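Local coordinates for type III secretion system effector protein ExoU (Pseudomonas fluorescens, PDB 4QMK) that is probably a patatin-like phospholipase A2 toxin, directed to the host plasma membrane by a domain that binds phosphatidylinositol 4,5-bisphosphate, at residues Leu470-Asp475 against Pro517-Trp522; Ser440-Val445 against Leu513-Glu518; Arg526-Gly531 against Ala562-Arg567; Ser505-Leu510 against Gly552-Leu557. One frame throughout, in Å; residues are numbered along the deposited sequence.

Contact 1. Residues Leu470-Asp475 against Pro517-Trp522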
# COMPACT_ATOMS: atom_id res chain seq x y z
N LEU A 470 0.59 12.44 44.97
CA LEU A 470 1.56 11.44 44.44
C LEU A 470 1.06 10.00 44.64
O LEU A 470 1.25 9.15 43.78
CB LEU A 470 2.96 11.59 45.06
CG LEU A 470 3.71 12.88 44.70
CD1 LEU A 470 4.88 13.15 45.61
CD2 LEU A 470 4.18 12.92 43.26
N ARG A 471 0.42 9.73 45.75
CA ARG A 471 -0.08 8.39 46.00
C ARG A 471 -1.10 8.02 44.96
O ARG A 471 -1.05 6.92 44.44
CB ARG A 471 -0.67 8.28 47.42
CG ARG A 471 -0.89 6.87 47.90
CD ARG A 471 0.40 6.12 48.12
NE ARG A 471 0.27 4.99 49.10
CZ ARG A 471 -0.10 3.75 48.78
NH1 ARG A 471 -0.37 3.39 47.53
NH2 ARG A 471 -0.20 2.84 49.73
N PHE A 472 -2.03 8.92 44.66
CA PHE A 472 -3.03 8.58 43.66
C PHE A 472 -2.38 8.26 42.35
O PHE A 472 -2.80 7.35 41.64
CB PHE A 472 -4.05 9.72 43.44
CG PHE A 472 -4.92 9.52 42.24
CD1 PHE A 472 -6.05 8.76 42.32
CD2 PHE A 472 -4.55 10.04 41.00
CE1 PHE A 472 -6.85 8.56 41.21
CE2 PHE A 472 -5.32 9.82 39.87
CZ PHE A 472 -6.49 9.10 39.98
N ARG A 473 -1.34 9.02 42.00
CA ARG A 473 -0.66 8.78 40.72
C ARG A 473 0.09 7.46 40.73
O ARG A 473 0.07 6.78 39.72
CB ARG A 473 0.28 9.91 40.33
CG ARG A 473 -0.48 11.14 39.82
CD ARG A 473 -1.04 10.93 38.42
NE ARG A 473 0.04 10.99 37.42
CZ ARG A 473 0.49 12.11 36.87
NH1 ARG A 473 -0.01 13.27 37.20
NH2 ARG A 473 1.48 12.06 36.00
N LYS A 474 0.69 7.07 41.86
CA LYS A 474 1.37 5.78 41.90
C LYS A 474 0.32 4.68 41.75
O LYS A 474 0.50 3.76 40.95
CB LYS A 474 2.14 5.56 43.20
CG LYS A 474 3.28 4.58 43.01
CD LYS A 474 3.89 4.01 44.28
CE LYS A 474 5.04 3.07 43.87
NZ LYS A 474 5.66 2.27 44.96
N ASP A 475 -0.79 4.76 42.48
CA ASP A 475 -1.78 3.72 42.33
C ASP A 475 -2.30 3.68 40.91
O ASP A 475 -2.53 2.62 40.38
CB ASP A 475 -2.99 3.92 43.25
CG ASP A 475 -2.65 3.84 44.71
OD1 ASP A 475 -1.62 3.24 45.11
OD2 ASP A 475 -3.44 4.42 45.47
N PRO A 517 -15.44 12.49 40.25
CA PRO A 517 -15.73 12.31 38.82
C PRO A 517 -14.61 12.74 37.89
O PRO A 517 -14.44 12.14 36.84
CB PRO A 517 -16.97 13.19 38.60
CG PRO A 517 -17.63 13.25 39.95
CD PRO A 517 -16.47 13.32 40.91
N GLU A 518 -13.85 13.76 38.25
CA GLU A 518 -12.69 14.18 37.44
C GLU A 518 -11.71 13.01 37.21
O GLU A 518 -11.09 12.93 36.15
CB GLU A 518 -11.85 15.28 38.13
CG GLU A 518 -12.42 16.69 38.31
CD GLU A 518 -11.77 17.43 39.51
OE1 GLU A 518 -10.61 17.06 39.88
OE2 GLU A 518 -12.38 18.38 40.10
N ASP A 519 -11.52 12.16 38.21
CA ASP A 519 -10.54 11.06 38.12
C ASP A 519 -10.95 10.06 37.07
O ASP A 519 -10.08 9.45 36.43
CB ASP A 519 -10.42 10.31 39.45
CG ASP A 519 -9.69 11.08 40.47
OD1 ASP A 519 -9.14 12.11 40.09
OD2 ASP A 519 -9.66 10.68 41.67
N ILE A 520 -12.27 9.87 36.94
CA ILE A 520 -12.79 8.95 35.94
C ILE A 520 -12.40 9.51 34.54
O ILE A 520 -11.77 8.81 33.73
CB ILE A 520 -14.33 8.84 36.03
CG1 ILE A 520 -14.82 8.34 37.39
CG2 ILE A 520 -14.88 7.92 34.93
CD1 ILE A 520 -14.54 6.87 37.66
N GLU A 521 -12.72 10.78 34.28
CA GLU A 521 -12.39 11.40 32.99
C GLU A 521 -10.90 11.31 32.74
O GLU A 521 -10.45 11.11 31.61
CB GLU A 521 -12.69 12.91 32.94
CG GLU A 521 -14.02 13.45 33.39
CD GLU A 521 -14.02 15.00 33.28
OE1 GLU A 521 -13.97 15.70 34.34
OE2 GLU A 521 -14.00 15.52 32.12
N TRP A 522 -10.13 11.57 33.78
CA TRP A 522 -8.68 11.58 33.65
C TRP A 522 -8.12 10.22 33.23
O TRP A 522 -7.36 10.12 32.25
CB TRP A 522 -8.09 12.06 34.93
CG TRP A 522 -6.63 12.27 34.89
CD1 TRP A 522 -5.99 13.44 34.68
CD2 TRP A 522 -5.61 11.31 35.21
NE1 TRP A 522 -4.62 13.28 34.81
CE2 TRP A 522 -4.38 11.97 35.13
CE3 TRP A 522 -5.64 9.97 35.62
CZ2 TRP A 522 -3.21 11.34 35.40
CZ3 TRP A 522 -4.42 9.31 35.85
CH2 TRP A 522 -3.26 9.99 35.75
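Phe472 and Arg473 of helix 464-491 meet Asp519 and Trp522, one turn apart on helix 517-526. The axes of the two segments stay 13.2 Å apart at closest. Long side chains therefore bridge the gap.

Arg473 can be followed outward. Its CB points past the other helix, and CG is anti to the carbonyl carbon (chi1 -75°). Bends at chi2 and chi3 then turn the chain toward the indole. Along this chain CD comes nearest, with Arg473 CD 3.6 Å from Trp522 CH2. NE follows at 3.8 Å from both Trp522 CH2 and Trp522 CZ2. The guanidinium turns one face to Trp522 CZ2, with its plane 46° from the indole. NH1 still lies near Trp522 CZ2, while NH2 is held by Asp450 in a salt bridge and by the carbonyl of Met448. Trp522 NE1 donates to the carbonyl of Met446, which helps fix the ring.

Phe472 runs straight out between Asp519 and Trp522. Its edge faces the indole in an offset edge-to-face pair, with centroids 5.9 Å apart and planes at 63°. The nearest carbons of that pair are Phe472 CE2 and Trp522 CZ3, 4.2 Å apart. The Asp519 carboxylate comes toward the ring from the opposite helix, and Asp519 OD2 lies 3.5 Å from Phe472 CE1. Arg515 forms a salt bridge with that carboxylate and a cation-pi contact with Phe472. No hydrogen bond joins the two segments. This is buried packing of an aromatic pair, with an arginine crossing the tryptophan, between two widely spaced helices in a helical part of the chain.

Contact 2. Residues Ser440-Val445 against Leu513-Glu518; sequences SLNDAV and LARRPE
Asn442 reaches Arg515 from the start of a short helix, and Asp443 beside it meets Glu518. The helix opens at Ser440, the N-cap. Ser440 OG accepts from Asp443 N at 3.3 Å, which secures the first turn.

Asn442 comes next and carries the contact. Its CG is anti to the backbone N (chi1 180°), which sends the amide toward the 513-518 loop. Arg515 NH1 donates to Asn442 OD1 at 3.1 Å, with 150° at the hydrogen. The donor stands well above the carbonyl plane, and the amide and guanidinium planes are nearly perpendicular. NH1 also forms a salt bridge with Glu468, and NE of the same arginine pairs with Asp519. Arg515 is thus gripped from several directions. Asn442 ND2 lies 3.4 Å from Arg516 NH1, a meeting of two donors. The same NH1 of Arg516 sits over the centre of the Arg515 guanidinium, 3.5 Å above its plane.

At Asp443 the carboxylate crosses that of Glu518, and Asp443 OD1 is 3.3 Å from Glu518 OE1. Two like charges so near would probably raise the proton affinity of one of them.

The contact lies at the surface. Asn442 and Val445 rest on Ala469 of helix 464-491. Leu441 and Ala444 pack on strand 57-61, and Phe438 of strand 434-438 touches Asp443 and Ala444.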
# COMPACT_ATOMS: atom_id res chain seq x y z
N SER A 440 -6.25 23.50 43.45
CA SER A 440 -5.50 22.82 44.51
C SER A 440 -4.24 22.20 44.01
O SER A 440 -4.01 22.07 42.80
CB SER A 440 -6.32 21.67 45.11
OG SER A 440 -6.55 20.68 44.12
N LEU A 441 -3.43 21.73 44.95
CA LEU A 441 -2.20 21.06 44.60
C LEU A 441 -2.50 19.79 43.85
O LEU A 441 -1.76 19.41 42.95
CB LEU A 441 -1.39 20.76 45.83
CG LEU A 441 -0.13 19.93 45.59
CD1 LEU A 441 0.79 20.64 44.62
CD2 LEU A 441 0.55 19.75 46.92
N ASN A 442 -3.59 19.12 44.18
CA ASN A 442 -3.90 17.89 43.47
C ASN A 442 -4.20 18.14 41.98
O ASN A 442 -3.75 17.39 41.14
CB ASN A 442 -5.05 17.18 44.13
CG ASN A 442 -5.41 15.91 43.43
OD1 ASN A 442 -4.63 14.98 43.39
ND2 ASN A 442 -6.58 15.87 42.85
N ASP A 443 -4.96 19.19 41.67
CA ASP A 443 -5.29 19.52 40.28
C ASP A 443 -4.06 19.89 39.45
O ASP A 443 -3.98 19.58 38.28
CB ASP A 443 -6.31 20.66 40.24
CG ASP A 443 -7.67 20.24 40.70
OD1 ASP A 443 -8.13 19.16 40.29
OD2 ASP A 443 -8.29 20.99 41.47
N ALA A 444 -3.11 20.55 40.08
CA ALA A 444 -1.84 20.85 39.43
C ALA A 444 -1.10 19.53 39.14
O ALA A 444 -0.61 19.34 38.03
CB ALA A 444 -1.01 21.77 40.31
N VAL A 445 -1.07 18.61 40.11
CA VAL A 445 -0.42 17.32 39.90
C VAL A 445 -1.10 16.55 38.79
O VAL A 445 -0.43 15.94 37.95
CB VAL A 445 -0.41 16.47 41.16
CG1 VAL A 445 -0.06 15.04 40.84
CG2 VAL A 445 0.56 17.04 42.16
N LEU A 513 -10.51 3.21 41.78
CA LEU A 513 -9.45 4.17 42.07
C LEU A 513 -9.96 5.64 42.15
O LEU A 513 -9.51 6.43 42.99
CB LEU A 513 -8.37 4.04 41.00
CG LEU A 513 -6.99 4.29 41.45
CD1 LEU A 513 -6.69 3.14 42.36
CD2 LEU A 513 -6.02 4.31 40.28
N ALA A 514 -10.89 5.99 41.31
CA ALA A 514 -11.46 7.34 41.34
C ALA A 514 -11.92 7.85 42.71
O ALA A 514 -12.63 7.17 43.43
CB ALA A 514 -12.61 7.44 40.34
N ARG A 515 -11.50 9.06 43.06
CA ARG A 515 -11.90 9.72 44.30
C ARG A 515 -13.09 10.69 44.04
O ARG A 515 -13.78 11.08 44.95
CB ARG A 515 -10.74 10.53 44.85
CG ARG A 515 -9.45 9.74 45.08
CD ARG A 515 -8.22 10.65 45.13
NE ARG A 515 -7.93 11.21 43.79
CZ ARG A 515 -6.91 12.04 43.50
NH1 ARG A 515 -6.05 12.47 44.43
NH2 ARG A 515 -6.78 12.46 42.24
N ARG A 516 -13.30 11.01 42.77
CA ARG A 516 -14.27 11.99 42.35
C ARG A 516 -14.44 11.82 40.85
O ARG A 516 -13.69 11.08 40.24
CB ARG A 516 -13.79 13.41 42.70
CG ARG A 516 -12.33 13.70 42.33
CD ARG A 516 -11.83 15.09 42.74
NE ARG A 516 -11.57 15.24 44.16
CZ ARG A 516 -10.41 14.96 44.80
NH1 ARG A 516 -9.33 14.47 44.18
NH2 ARG A 516 -10.32 15.16 46.12
N PRO A 517 -15.44 12.49 40.25
CA PRO A 517 -15.73 12.31 38.82
C PRO A 517 -14.61 12.74 37.89
O PRO A 517 -14.44 12.14 36.84
CB PRO A 517 -16.97 13.19 38.60
CG PRO A 517 -17.63 13.25 39.95
CD PRO A 517 -16.47 13.32 40.91
N GLU A 518 -13.85 13.76 38.25
CA GLU A 518 -12.69 14.18 37.44
C GLU A 518 -11.71 13.01 37.21
O GLU A 518 -11.09 12.93 36.15
CB GLU A 518 -11.85 15.28 38.13
CG GLU A 518 -12.42 16.69 38.31
CD GLU A 518 -11.77 17.43 39.51
OE1 GLU A 518 -10.61 17.06 39.88
OE2 GLU A 518 -12.38 18.38 40.10

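Contact 3. Residues Arg526-Gly531 against Ala562-Arg567; sequences RLNAPG and AEMQKR
Glu563 OE1 accepts two N-H groups of Arg567, one helical turn further on, and so steadies the arginine against Asn528. The bond from Arg567 NE to Glu563 OE1 is 2.8 Å long, with 150° at the hydrogen, and uses the anti lone pair. The second, from Arg567 NH2, is weak. Together they form an i to i+4 salt bridge along helix 555-585. Water 1 accepts from Arg567 NH2 at 2.8 Å, in the guanidinium plane. It also takes a weak bond from Arg526 NH1, so it lies between two arginines. The salt bridge of Arg526 with Glu324 probably offsets part of that charge.

With the guanidinium held, one face is offered to Asn528. Asn528 CB lies 3.4 Å above that plane, offset toward its rim, and 3.5 Å from Arg567 NH1. With CG set beside the backbone N of Asn528 (chi1 -75°), the amide is carried to the helix. Asn528 OD1 comes to 3.2 Å from Met564 CA, and it also touches Met564 CB. ND2 rests on the aliphatic part of Glu563, with Asn528 ND2 to Glu563 CG at 3.6 Å. The polar needs of ND2 are met by the carbonyls of Gly524 and Ala560, the first on helix 517-526 and the second on helix 555-585. One buried amide therefore ties these two helices together.

No direct hydrogen bond joins the two segments. Asn528 lies in a type I beta turn, Arg526 to Ala529, closed by the bond from Ala529 N to Arg526 O. A turn ending one helix is here docked by its asparagine on the flank of another.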
# COMPACT_ATOMS: atom_id res chain seq x y z
N ARG A 526 -6.10 8.69 29.85
CA ARG A 526 -4.82 7.89 29.84
C ARG A 526 -4.96 6.66 29.01
O ARG A 526 -4.01 6.23 28.36
CB ARG A 526 -4.36 7.51 31.23
CG ARG A 526 -4.05 8.68 32.16
CD ARG A 526 -3.02 9.69 31.68
NE ARG A 526 -3.27 10.49 30.45
CZ ARG A 526 -3.97 11.63 30.36
NH1 ARG A 526 -4.02 12.27 29.19
NH2 ARG A 526 -4.64 12.12 31.41
N LEU A 527 -6.18 6.14 28.98
CA LEU A 527 -6.47 5.02 28.10
C LEU A 527 -6.37 5.40 26.63
O LEU A 527 -6.35 4.47 25.81
CB LEU A 527 -7.86 4.42 28.37
CG LEU A 527 -7.88 3.33 29.40
CD1 LEU A 527 -7.35 3.83 30.71
CD2 LEU A 527 -9.28 2.83 29.63
N ASN A 528 -6.40 6.70 26.30
CA ASN A 528 -6.26 7.16 24.90
C ASN A 528 -4.80 7.55 24.54
O ASN A 528 -4.56 8.19 23.53
CB ASN A 528 -7.18 8.34 24.53
CG ASN A 528 -8.64 7.93 24.35
OD1 ASN A 528 -9.10 7.72 23.23
ND2 ASN A 528 -9.38 7.86 25.43
N ALA A 529 -3.85 7.18 25.39
CA ALA A 529 -2.40 7.50 25.16
C ALA A 529 -2.09 7.15 23.73
O ALA A 529 -2.41 6.08 23.28
CB ALA A 529 -1.51 6.73 26.10
N PRO A 530 -1.51 8.06 22.99
CA PRO A 530 -1.33 7.82 21.55
C PRO A 530 -0.76 6.49 21.02
O PRO A 530 -1.40 5.84 20.20
CB PRO A 530 -0.48 9.00 21.12
CG PRO A 530 -1.01 10.10 21.97
CD PRO A 530 -1.39 9.49 23.30
N GLY A 531 0.42 6.07 21.45
CA GLY A 531 0.98 4.84 20.83
C GLY A 531 0.68 3.54 21.56
O GLY A 531 1.33 2.52 21.33
N ALA A 562 -15.89 7.64 24.85
CA ALA A 562 -16.41 8.96 24.50
C ALA A 562 -15.23 9.93 24.17
O ALA A 562 -15.31 10.73 23.26
CB ALA A 562 -17.27 9.51 25.62
N GLU A 563 -14.14 9.82 24.91
CA GLU A 563 -12.95 10.63 24.63
C GLU A 563 -12.33 10.25 23.26
O GLU A 563 -11.87 11.12 22.53
CB GLU A 563 -11.94 10.46 25.72
CG GLU A 563 -10.65 11.22 25.55
CD GLU A 563 -10.78 12.72 25.46
OE1 GLU A 563 -9.86 13.31 24.86
OE2 GLU A 563 -11.75 13.29 25.98
N MET A 564 -12.37 8.97 22.93
CA MET A 564 -11.84 8.51 21.68
C MET A 564 -12.60 9.10 20.52
O MET A 564 -11.99 9.54 19.54
CB MET A 564 -11.90 6.99 21.57
CG MET A 564 -11.16 6.45 20.35
SD MET A 564 -11.52 4.71 20.00
CE MET A 564 -13.30 4.86 19.81
N GLN A 565 -13.93 9.07 20.62
CA GLN A 565 -14.81 9.56 19.59
C GLN A 565 -14.66 11.08 19.46
O GLN A 565 -14.60 11.63 18.36
CB GLN A 565 -16.23 9.06 19.86
CG GLN A 565 -16.33 7.55 19.58
CD GLN A 565 -17.58 6.81 20.15
OE1 GLN A 565 -18.31 7.32 21.01
NE2 GLN A 565 -17.77 5.56 19.69
N LYS A 566 -14.47 11.75 20.58
CA LYS A 566 -14.20 13.19 20.58
C LYS A 566 -12.92 13.51 19.78
O LYS A 566 -12.92 14.41 18.97
CB LYS A 566 -14.12 13.70 22.01
CG LYS A 566 -13.80 15.18 22.21
CD LYS A 566 -14.02 15.56 23.67
CE LYS A 566 -13.58 16.98 23.99
NZ LYS A 566 -12.11 17.14 23.79
N ARG A 567 -11.85 12.76 20.02
CA ARG A 567 -10.59 12.96 19.31
C ARG A 567 -10.70 12.66 17.83
O ARG A 567 -10.10 13.40 17.01
CB ARG A 567 -9.50 12.11 19.91
CG ARG A 567 -8.95 12.75 21.17
CD ARG A 567 -7.82 11.98 21.84
NE ARG A 567 -7.74 12.43 23.24
CZ ARG A 567 -6.76 12.14 24.06
NH1 ARG A 567 -5.76 11.37 23.67
NH2 ARG A 567 -6.79 12.60 25.29
O HOH W 1 -4.80 10.93 26.28

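Contact 4. Residues Ser505-Leu510 against Gly552-Leu557; sequences SALRNL and GLSKVL
This is a mainly apolar, buried contact between helix 501-513 and the start of helix 555-585. The chain between them includes residues 546-551, which are not modelled. Leu507 and Leu510, one turn apart, supply the first side. Ser554, Val556 and Leu557 supply the second.

Leu507 is the centre of the contact. Its CB lies 3.6 Å from Ser554 OG, and its CD2 lies 3.8 Å from that same oxygen. The leucine thus lays its CB and one methyl against the serine hydroxyl. The other methyl goes to Leu557, with Leu507 CD1 and Leu557 CD2 4.4 Å apart. Leu510 meets Val556 at a similar methyl distance. Leu510 CD1 is 4.4 Å from Val556 CG1, while Val556 CG2 lies 4.2 Å from Leu510 O. Leu480 and Leu483 of helix 464-491 and Leu523 of helix 517-526 continue this core around Leu510.

Ser554 is the N-cap of helix 555-585. Its OG is anti to the backbone N (chi1 168°), on the side facing Leu507. The oxygen takes a weak capping bond from Leu557 N, 3.4 Å long. Its stronger partner is Asp511, just beyond the 505-510 segment, which also accepts from the backbone N-H groups of Lys555 and Val556. That negative charge at the N-terminal end of the helix probably interacts well with the helix dipole.

No hydrogen bond links the two segments. The chemistry implies a division of labour: leucine and valine methyls make up the apolar side of the interface, while the serine and the neighbouring aspartate take up N-H groups of the first turn, which have no helical carbonyl before them.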
# COMPACT_ATOMS: atom_id res chain seq x y z
N SER A 505 -11.52 -7.60 35.80
CA SER A 505 -11.02 -7.28 37.13
C SER A 505 -10.22 -6.00 37.12
O SER A 505 -10.45 -5.11 37.95
CB SER A 505 -10.25 -8.46 37.77
OG SER A 505 -9.53 -8.02 38.92
N ALA A 506 -9.29 -5.88 36.17
CA ALA A 506 -8.53 -4.62 36.01
C ALA A 506 -9.42 -3.40 35.74
O ALA A 506 -9.11 -2.32 36.20
CB ALA A 506 -7.50 -4.74 34.93
N LEU A 507 -10.54 -3.54 35.05
CA LEU A 507 -11.42 -2.36 34.87
C LEU A 507 -12.15 -2.00 36.16
O LEU A 507 -12.35 -0.80 36.48
CB LEU A 507 -12.41 -2.51 33.67
CG LEU A 507 -11.74 -2.58 32.29
CD1 LEU A 507 -12.63 -3.28 31.26
CD2 LEU A 507 -11.31 -1.19 31.83
N ARG A 508 -12.57 -3.01 36.89
CA ARG A 508 -13.22 -2.77 38.15
C ARG A 508 -12.26 -2.02 39.04
O ARG A 508 -12.66 -1.07 39.70
CB ARG A 508 -13.66 -4.07 38.83
CG ARG A 508 -14.90 -4.72 38.24
CD ARG A 508 -15.47 -5.80 39.18
NE ARG A 508 -14.46 -6.85 39.46
CZ ARG A 508 -14.26 -7.93 38.70
NH1 ARG A 508 -14.98 -8.13 37.60
NH2 ARG A 508 -13.33 -8.80 39.04
N ASN A 509 -10.99 -2.44 39.06
CA ASN A 509 -10.06 -1.83 39.93
C ASN A 509 -9.84 -0.41 39.57
O ASN A 509 -10.02 0.48 40.41
CB ASN A 509 -8.79 -2.65 40.00
CG ASN A 509 -8.96 -3.93 40.84
OD1 ASN A 509 -9.91 -4.09 41.60
ND2 ASN A 509 -8.05 -4.84 40.68
N LEU A 510 -9.55 -0.15 38.28
CA LEU A 510 -9.46 1.23 37.76
C LEU A 510 -10.66 2.09 38.13
O LEU A 510 -10.49 3.20 38.57
CB LEU A 510 -9.38 1.25 36.23
CG LEU A 510 -8.01 1.30 35.57
CD1 LEU A 510 -8.20 1.26 34.09
CD2 LEU A 510 -7.26 2.55 35.97
N GLY A 552 -21.06 -5.17 31.49
CA GLY A 552 -20.97 -4.40 30.25
C GLY A 552 -20.80 -2.90 30.46
O GLY A 552 -20.96 -2.12 29.51
N LEU A 553 -20.45 -2.49 31.68
CA LEU A 553 -20.28 -1.08 31.99
C LEU A 553 -19.13 -0.78 33.01
O LEU A 553 -19.35 -0.82 34.22
CB LEU A 553 -21.62 -0.45 32.45
CG LEU A 553 -22.77 -0.26 31.41
CD1 LEU A 553 -24.07 0.24 32.06
CD2 LEU A 553 -22.37 0.66 30.25
N SER A 554 -17.92 -0.51 32.50
CA SER A 554 -16.83 0.06 33.28
C SER A 554 -16.99 1.58 33.07
O SER A 554 -17.14 2.05 31.93
CB SER A 554 -15.46 -0.35 32.71
OG SER A 554 -14.44 0.44 33.30
N LYS A 555 -16.95 2.36 34.13
CA LYS A 555 -17.11 3.79 33.97
C LYS A 555 -15.94 4.44 33.32
O LYS A 555 -16.09 5.45 32.59
CB LYS A 555 -17.43 4.45 35.29
CG LYS A 555 -18.78 4.01 35.78
CD LYS A 555 -19.38 4.98 36.76
CE LYS A 555 -20.86 4.64 36.92
NZ LYS A 555 -21.45 5.42 38.03
N VAL A 556 -14.76 3.90 33.54
CA VAL A 556 -13.57 4.47 32.91
C VAL A 556 -13.58 4.16 31.43
O VAL A 556 -13.16 4.98 30.62
CB VAL A 556 -12.29 3.94 33.54
CG1 VAL A 556 -11.09 4.31 32.70
CG2 VAL A 556 -12.14 4.51 34.91
N LEU A 557 -14.06 2.97 31.06
CA LEU A 557 -14.06 2.59 29.67
C LEU A 557 -15.05 3.41 28.87
O LEU A 557 -14.72 3.94 27.83
CB LEU A 557 -14.36 1.12 29.52
CG LEU A 557 -14.28 0.59 28.08
CD1 LEU A 557 -12.94 0.90 27.44
CD2 LEU A 557 -14.56 -0.89 28.05

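All four contacts lie on the same side of the chain's centre. Contacts 1 and 2 are closest, with centres about 6 Å apart. They share Pro517 and Glu518, and Arg473 NH1 is 2.8 Å from Val445 O between them. Contact 4 lies about 14 Å from contact 1, centre to centre, and touches it through Ile520. Contact 3 is about 16 Å from contacts 1 and 4, centre to centre, and its Leu527 meets Val556 of contact 4. Along the chain, contact 2 opens first and ends with contact 1 on helix 517-526. In sequence the segments of contact 4 alternate with those of the other three. Helix 555-585 serves contacts 3 and 4. The contacts thus link helices that lie apart in sequence into one helical region.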